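Local coordinates for protein cortical-lytic enzyme (Clostridium perfringens, PDB 5JIP) that hydrolyses spore-cortex peptidoglycan during germination, probably as a lysozyme-like muramidase of glycoside hydrolase family 25, at residues Leu40-Ser45 / Asp94-Gly99; Glu126-Ile131 / Gly167-Asp172. All coordinates share one frame; numbering follows the deposited sequence.

Contact 1: residues Leu40-Ser45 / Asp94-Gly99; sequences LRASGS and DVLQQG
Strand 40-44 and helix 94-99 come together at Ala-42 and Leu-96, whose CA atoms lie 6.5 Å apart, with the two chain directions at 139° to one another. The packing is that of a helix on the outside of a beta/alpha barrel, the fold of the glycoside hydrolase 25 family: helix 83-100 lies against strand 38-44, which pairs in parallel with strand 70-75. Ala-42 departs from the extended conformation (psi -48°). A regular strand would send successive side chains to opposite faces; here the CB atoms of both Ala-42 and Ser-43 are directed at the helix. Small residues suit this place, because the helix supplies the bulk. Val-95 provides most of it, using both branches. Its CG1, lying anti to the backbone N (chi1 174°), reaches the strand at Ala-42 O, 3.4 Å away, in van der Waals contact with the peptide. The same methyl lies 3.9 Å from Ala-42 CB. The other branch, CG2, meets the CB of Ser-43 at 4.2 Å. The next residue, Leu-96, reaches Ala-42 CB with its CD2 methyl at 4.4 Å, a looser touch at the edge of the patch. Phe-92, a turn earlier on the helix, also packs on Ala-42 and Ser-43, while Phe-56 lies against Val-95. All four touching residues are buried, and the serine hydroxyl has a partner there: Ser-43 OG is hydrogen-bonded to His-74 ND1 on the neighbouring strand. Away from the strand, where the helix is exposed, Gln-98 NE2 donates an almost straight bond of 3.1 Å to Asp-94 OD1, keeping its target within the amide plane but meeting the carboxylate from above its own plane.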
loop_
_atom_site.group_PDB
_atom_site.type_symbol
_atom_site.label_atom_id
_atom_site.label_comp_id
_atom_site.label_asym_id
_atom_site.label_seq_id
_atom_site.Cartn_x
_atom_site.Cartn_y
_atom_site.Cartn_z
ATOM N N LEU A 40 17.829 -0.571 21.206
ATOM C CA LEU A 40 19.047 -1.076 21.832
ATOM C C LEU A 40 20.164 -1.146 20.800
ATOM O O LEU A 40 19.927 -1.455 19.633
ATOM C CB LEU A 40 18.858 -2.494 22.385
ATOM C CG LEU A 40 17.604 -2.749 23.245
ATOM C CD1 LEU A 40 17.449 -4.259 23.496
ATOM C CD2 LEU A 40 17.689 -1.946 24.527
ATOM N N ARG A 41 21.390 -0.891 21.231
ATOM C CA ARG A 41 22.522 -1.280 20.402
ATOM C C ARG A 41 22.645 -2.793 20.392
ATOM O O ARG A 41 22.742 -3.437 21.446
ATOM C CB ARG A 41 23.830 -0.655 20.896
ATOM C CG ARG A 41 25.013 -1.003 19.961
ATOM C CD ARG A 41 26.272 -0.173 20.253
ATOM N NE ARG A 41 26.938 -0.599 21.478
ATOM C CZ ARG A 41 28.172 -0.232 21.820
ATOM N NH1 ARG A 41 28.846 0.606 21.042
ATOM N NH2 ARG A 41 28.721 -0.711 22.933
ATOM N N ALA A 42 22.665 -3.356 19.201
ATOM C CA ALA A 42 22.970 -4.769 19.022
ATOM C C ALA A 42 24.458 -4.982 18.880
ATOM O O ALA A 42 25.017 -5.885 19.511
ATOM C CB ALA A 42 22.266 -5.334 17.797
ATOM N N SER A 43 25.097 -4.183 18.027
ATOM C CA SER A 43 26.469 -4.441 17.606
ATOM C C SER A 43 27.066 -3.141 17.110
ATOM O O SER A 43 26.380 -2.129 16.951
ATOM C CB SER A 43 26.547 -5.498 16.500
ATOM O OG SER A 43 25.709 -5.144 15.389
ATOM N N GLY A 44 28.359 -3.191 16.845
ATOM C CA GLY A 44 29.053 -2.022 16.357
ATOM C C GLY A 44 30.460 -2.369 15.944
ATOM O O GLY A 44 31.058 -3.318 16.450
ATOM N N SER A 45 30.964 -1.611 14.979
ATOM C CA SER A 45 32.304 -1.769 14.444
ATOM C C SER A 45 33.143 -0.518 14.689
ATOM O O SER A 45 34.214 -0.365 14.080
ATOM C CB SER A 45 32.200 -2.096 12.949
ATOM O OG SER A 45 31.495 -3.326 12.737
ATOM N N ASP A 94 23.275 -11.697 12.084
ATOM C CA ASP A 94 23.603 -12.757 13.031
ATOM C C ASP A 94 23.322 -12.312 14.461
ATOM O O ASP A 94 22.619 -13.005 15.206
ATOM C CB ASP A 94 25.072 -13.145 12.803
ATOM C CG ASP A 94 25.603 -14.211 13.767
ATOM O OD1 ASP A 94 24.874 -14.748 14.612
ATOM O OD2 ASP A 94 26.816 -14.503 13.650
ATOM N N VAL A 95 23.810 -11.124 14.848
ATOM C CA VAL A 95 23.617 -10.667 16.231
ATOM C C VAL A 95 22.137 -10.475 16.539
ATOM O O VAL A 95 21.661 -10.867 17.608
ATOM C CB VAL A 95 24.416 -9.382 16.491
ATOM C CG1 VAL A 95 24.134 -8.786 17.888
ATOM C CG2 VAL A 95 25.875 -9.678 16.354
ATOM N N LEU A 96 21.394 -9.854 15.621
ATOM C CA LEU A 96 19.964 -9.641 15.849
ATOM C C LEU A 96 19.270 -10.936 16.228
ATOM O O LEU A 96 18.460 -10.962 17.166
ATOM C CB LEU A 96 19.297 -9.048 14.615
ATOM C CG LEU A 96 19.584 -7.574 14.352
ATOM C CD1 LEU A 96 19.218 -7.235 12.905
ATOM C CD2 LEU A 96 18.875 -6.622 15.313
ATOM N N GLN A 97 19.556 -12.019 15.490
ATOM C CA GLN A 97 18.918 -13.296 15.782
ATOM C C GLN A 97 19.362 -13.840 17.129
ATOM O O GLN A 97 18.576 -14.506 17.818
ATOM C CB GLN A 97 19.212 -14.292 14.675
ATOM C CG GLN A 97 18.575 -13.897 13.380
ATOM C CD GLN A 97 18.963 -14.795 12.243
ATOM O OE1 GLN A 97 18.274 -15.757 11.937
ATOM N NE2 GLN A 97 20.059 -14.468 11.590
ATOM N N GLN A 98 20.611 -13.589 17.522
ATOM C CA GLN A 98 21.030 -14.007 18.854
ATOM C C GLN A 98 20.174 -13.336 19.919
ATOM O O GLN A 98 19.850 -13.941 20.947
ATOM C CB GLN A 98 22.508 -13.680 19.086
ATOM C CG GLN A 98 23.462 -14.381 18.160
ATOM C CD GLN A 98 24.916 -14.095 18.506
ATOM O OE1 GLN A 98 25.277 -14.015 19.681
ATOM N NE2 GLN A 98 25.744 -13.942 17.498
ATOM N N GLY A 99 19.800 -12.081 19.694
ATOM C CA GLY A 99 19.037 -11.338 20.655
ATOM C C GLY A 99 17.555 -11.615 20.595
ATOM O O GLY A 99 16.899 -11.692 21.628
#

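Contact 2: residues Glu126-Ile131 / Gly167-Asp172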
loop_
_atom_site.group_PDB
_atom_site.type_symbol
_atom_site.label_atom_id
_atom_site.label_comp_id
_atom_site.label_asym_id
_atom_site.label_seq_id
_atom_site.Cartn_x
_atom_site.Cartn_y
_atom_site.Cartn_z
ATOM N N GLU A 126 31.054 7.762 -1.986
ATOM C CA GLU A 126 31.584 6.587 -1.315
ATOM C C GLU A 126 30.778 6.256 -0.059
ATOM O O GLU A 126 30.484 5.080 0.197
ATOM C CB GLU A 126 33.061 6.805 -0.980
ATOM C CG GLU A 126 33.957 6.799 -2.209
ATOM C CD GLU A 126 35.372 7.246 -1.927
ATOM O OE1 GLU A 126 35.563 8.159 -1.090
ATOM O OE2 GLU A 126 36.293 6.668 -2.556
ATOM N N LEU A 127 30.421 7.269 0.732
ATOM C CA LEU A 127 29.678 6.998 1.965
ATOM C C LEU A 127 28.295 6.450 1.640
ATOM O O LEU A 127 27.877 5.420 2.178
ATOM C CB LEU A 127 29.567 8.256 2.810
ATOM C CG LEU A 127 28.769 8.126 4.114
ATOM C CD1 LEU A 127 29.404 7.112 5.026
ATOM C CD2 LEU A 127 28.665 9.450 4.863
ATOM N N VAL A 128 27.585 7.105 0.725
ATOM C CA VAL A 128 26.237 6.668 0.395
ATOM C C VAL A 128 26.266 5.290 -0.262
ATOM O O VAL A 128 25.419 4.451 0.032
ATOM C CB VAL A 128 25.527 7.725 -0.481
ATOM C CG1 VAL A 128 24.214 7.195 -1.032
ATOM C CG2 VAL A 128 25.255 9.041 0.294
ATOM N N ASN A 129 27.206 5.039 -1.191
ATOM C CA ASN A 129 27.330 3.706 -1.763
ATOM C C ASN A 129 27.510 2.637 -0.681
ATOM O O ASN A 129 26.977 1.527 -0.797
ATOM C CB ASN A 129 28.500 3.652 -2.740
ATOM C CG ASN A 129 28.161 4.251 -4.083
ATOM O OD1 ASN A 129 27.019 4.661 -4.336
ATOM N ND2 ASN A 129 29.149 4.294 -4.958
ATOM N N TRP A 130 28.285 2.941 0.359
ATOM C CA TRP A 130 28.495 1.967 1.431
ATOM C C TRP A 130 27.199 1.690 2.187
ATOM O O TRP A 130 26.834 0.536 2.410
ATOM C CB TRP A 130 29.588 2.464 2.376
ATOM C CG TRP A 130 30.006 1.444 3.356
ATOM C CD1 TRP A 130 31.080 0.592 3.264
ATOM C CD2 TRP A 130 29.357 1.132 4.594
ATOM N NE1 TRP A 130 31.125 -0.226 4.363
ATOM C CE2 TRP A 130 30.080 0.087 5.195
ATOM C CE3 TRP A 130 28.224 1.638 5.254
ATOM C CZ2 TRP A 130 29.720 -0.453 6.448
ATOM C CZ3 TRP A 130 27.870 1.099 6.472
ATOM C CH2 TRP A 130 28.621 0.066 7.062
ATOM N N ILE A 131 26.470 2.747 2.557
ATOM C CA ILE A 131 25.183 2.576 3.224
ATOM C C ILE A 131 24.222 1.788 2.343
ATOM O O ILE A 131 23.549 0.858 2.794
ATOM C CB ILE A 131 24.604 3.948 3.584
ATOM C CG1 ILE A 131 25.534 4.647 4.558
ATOM C CG2 ILE A 131 23.156 3.804 4.099
ATOM C CD1 ILE A 131 25.144 6.084 4.792
ATOM N N GLY A 167 20.991 11.931 -7.467
ATOM C CA GLY A 167 19.962 12.392 -6.551
ATOM C C GLY A 167 20.269 11.978 -5.126
ATOM O O GLY A 167 21.390 12.138 -4.641
ATOM N N TYR A 168 19.255 11.421 -4.457
ATOM C CA TYR A 168 19.311 11.045 -3.044
ATOM C C TYR A 168 18.979 9.562 -2.975
ATOM O O TYR A 168 17.814 9.197 -2.768
ATOM C CB TYR A 168 18.322 11.855 -2.214
ATOM C CG TYR A 168 18.561 13.332 -2.230
ATOM C CD1 TYR A 168 19.449 13.918 -1.338
ATOM C CD2 TYR A 168 17.881 14.149 -3.127
ATOM C CE1 TYR A 168 19.658 15.285 -1.332
ATOM C CE2 TYR A 168 18.081 15.513 -3.141
ATOM C CZ TYR A 168 18.977 16.077 -2.246
ATOM O OH TYR A 168 19.183 17.432 -2.243
ATOM N N PRO A 169 19.969 8.682 -3.163
ATOM C CA PRO A 169 19.672 7.243 -3.210
ATOM C C PRO A 169 19.133 6.669 -1.908
ATOM O O PRO A 169 18.526 5.591 -1.939
ATOM C CB PRO A 169 21.027 6.614 -3.564
ATOM C CG PRO A 169 21.839 7.756 -4.197
ATOM C CD PRO A 169 21.382 8.972 -3.463
ATOM N N LEU A 170 19.364 7.309 -0.768
ATOM C CA LEU A 170 18.884 6.745 0.495
ATOM C C LEU A 170 17.523 7.286 0.927
ATOM O O LEU A 170 17.042 6.910 2.009
ATOM C CB LEU A 170 19.901 7.006 1.593
ATOM C CG LEU A 170 21.328 6.597 1.267
ATOM C CD1 LEU A 170 22.243 7.012 2.396
ATOM C CD2 LEU A 170 21.449 5.108 0.919
ATOM N N SER A 171 16.890 8.144 0.118
ATOM C CA SER A 171 15.696 8.867 0.558
ATOM C C SER A 171 14.478 7.964 0.674
ATOM O O SER A 171 13.427 8.416 1.159
ATOM C CB SER A 171 15.401 10.033 -0.406
ATOM O OG SER A 171 15.071 9.591 -1.724
ATOM N N ASP A 172 14.578 6.724 0.220
ATOM C CA ASP A 172 13.500 5.777 0.406
ATOM C C ASP A 172 13.690 4.969 1.686
ATOM O O ASP A 172 12.783 4.248 2.081
ATOM C CB ASP A 172 13.368 4.837 -0.807
ATOM C CG ASP A 172 14.533 3.882 -0.962
ATOM O OD1 ASP A 172 15.700 4.302 -0.758
ATOM O OD2 ASP A 172 14.259 2.709 -1.311
#
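Leu-170 fits against Val-128 and Ile-131 where a type I beta turn, Tyr-168 to Ser-171, packs against helix 124-142 of the family 25 beta/alpha barrel. The tight part is wholly aliphatic. Spaced three residues apart, Val-128 and Ile-131 point from the same flank of the helix, and one leucine serves both. Val-128 CG1, anti to its own N (chi1 170°), approaches Leu-170 CG to 3.7 Å, the two side chains running antiparallel alongside one another. Ile-131 instead lies nearly perpendicular to the leucine, and its CG2 methyl faces both leucine methyls, 3.7 Å from Leu-170 CD1 and 3.8 Å from Leu-170 CD2. Its longer branch joins in too, with Ile-131 CD1 3.9 Å from Leu-170 CD1. Branched side chains suit this place, since each offers methyls at more than one angle to its neighbour. Towards the partly exposed end the fit slackens. Pro-169 touches by ring atoms alone, its CG lying 4.0 Å from Val-128 CG1, and Tyr-168 has its CB directed away from the helix. Proline suits the second position of the turn, whose phi its ring enforces, and Gly-167, just ahead of the turn, has a positive phi, which glycine accepts easily. At the other end Asp-172 forms a salt bridge with Arg-135, a residue further along the helix that also packs on Leu-170, and touches Lys-277 of the second subunit. The turn holds its own shape through Tyr-168 O, which accepts two hydrogen bonds from Ser-171: one from the backbone N at 3.2 Å, and one from OG at 3.0 Å, the hydroxyl lying in the carbonyl plane with a C=O...OG angle of 153°.

From the N terminus, contact 1 comes first: the chain leaves strand 38-44, passes through strand 51-52, helix 56-66 and strand 70-75, and returns along helix 83-100, closing a loop of 48 intervening residues. Only after strand 111-113 does contact 2 open on helix 124-142; strand 147-151 and helix 152-157 follow, and the loop leading into strand 175-178 closes it across 35 residues. The two loops therefore stand in series and neither encloses nor crosses the other. The centres of contact 1 and contact 2 are about 23 Å apart, and the nearest atoms of contact 1 and contact 2 about 7 Å. Contact 1 ties a helix to the barrel's sheet, contact 2 a helix to a connecting loop, both away from the magnesium site.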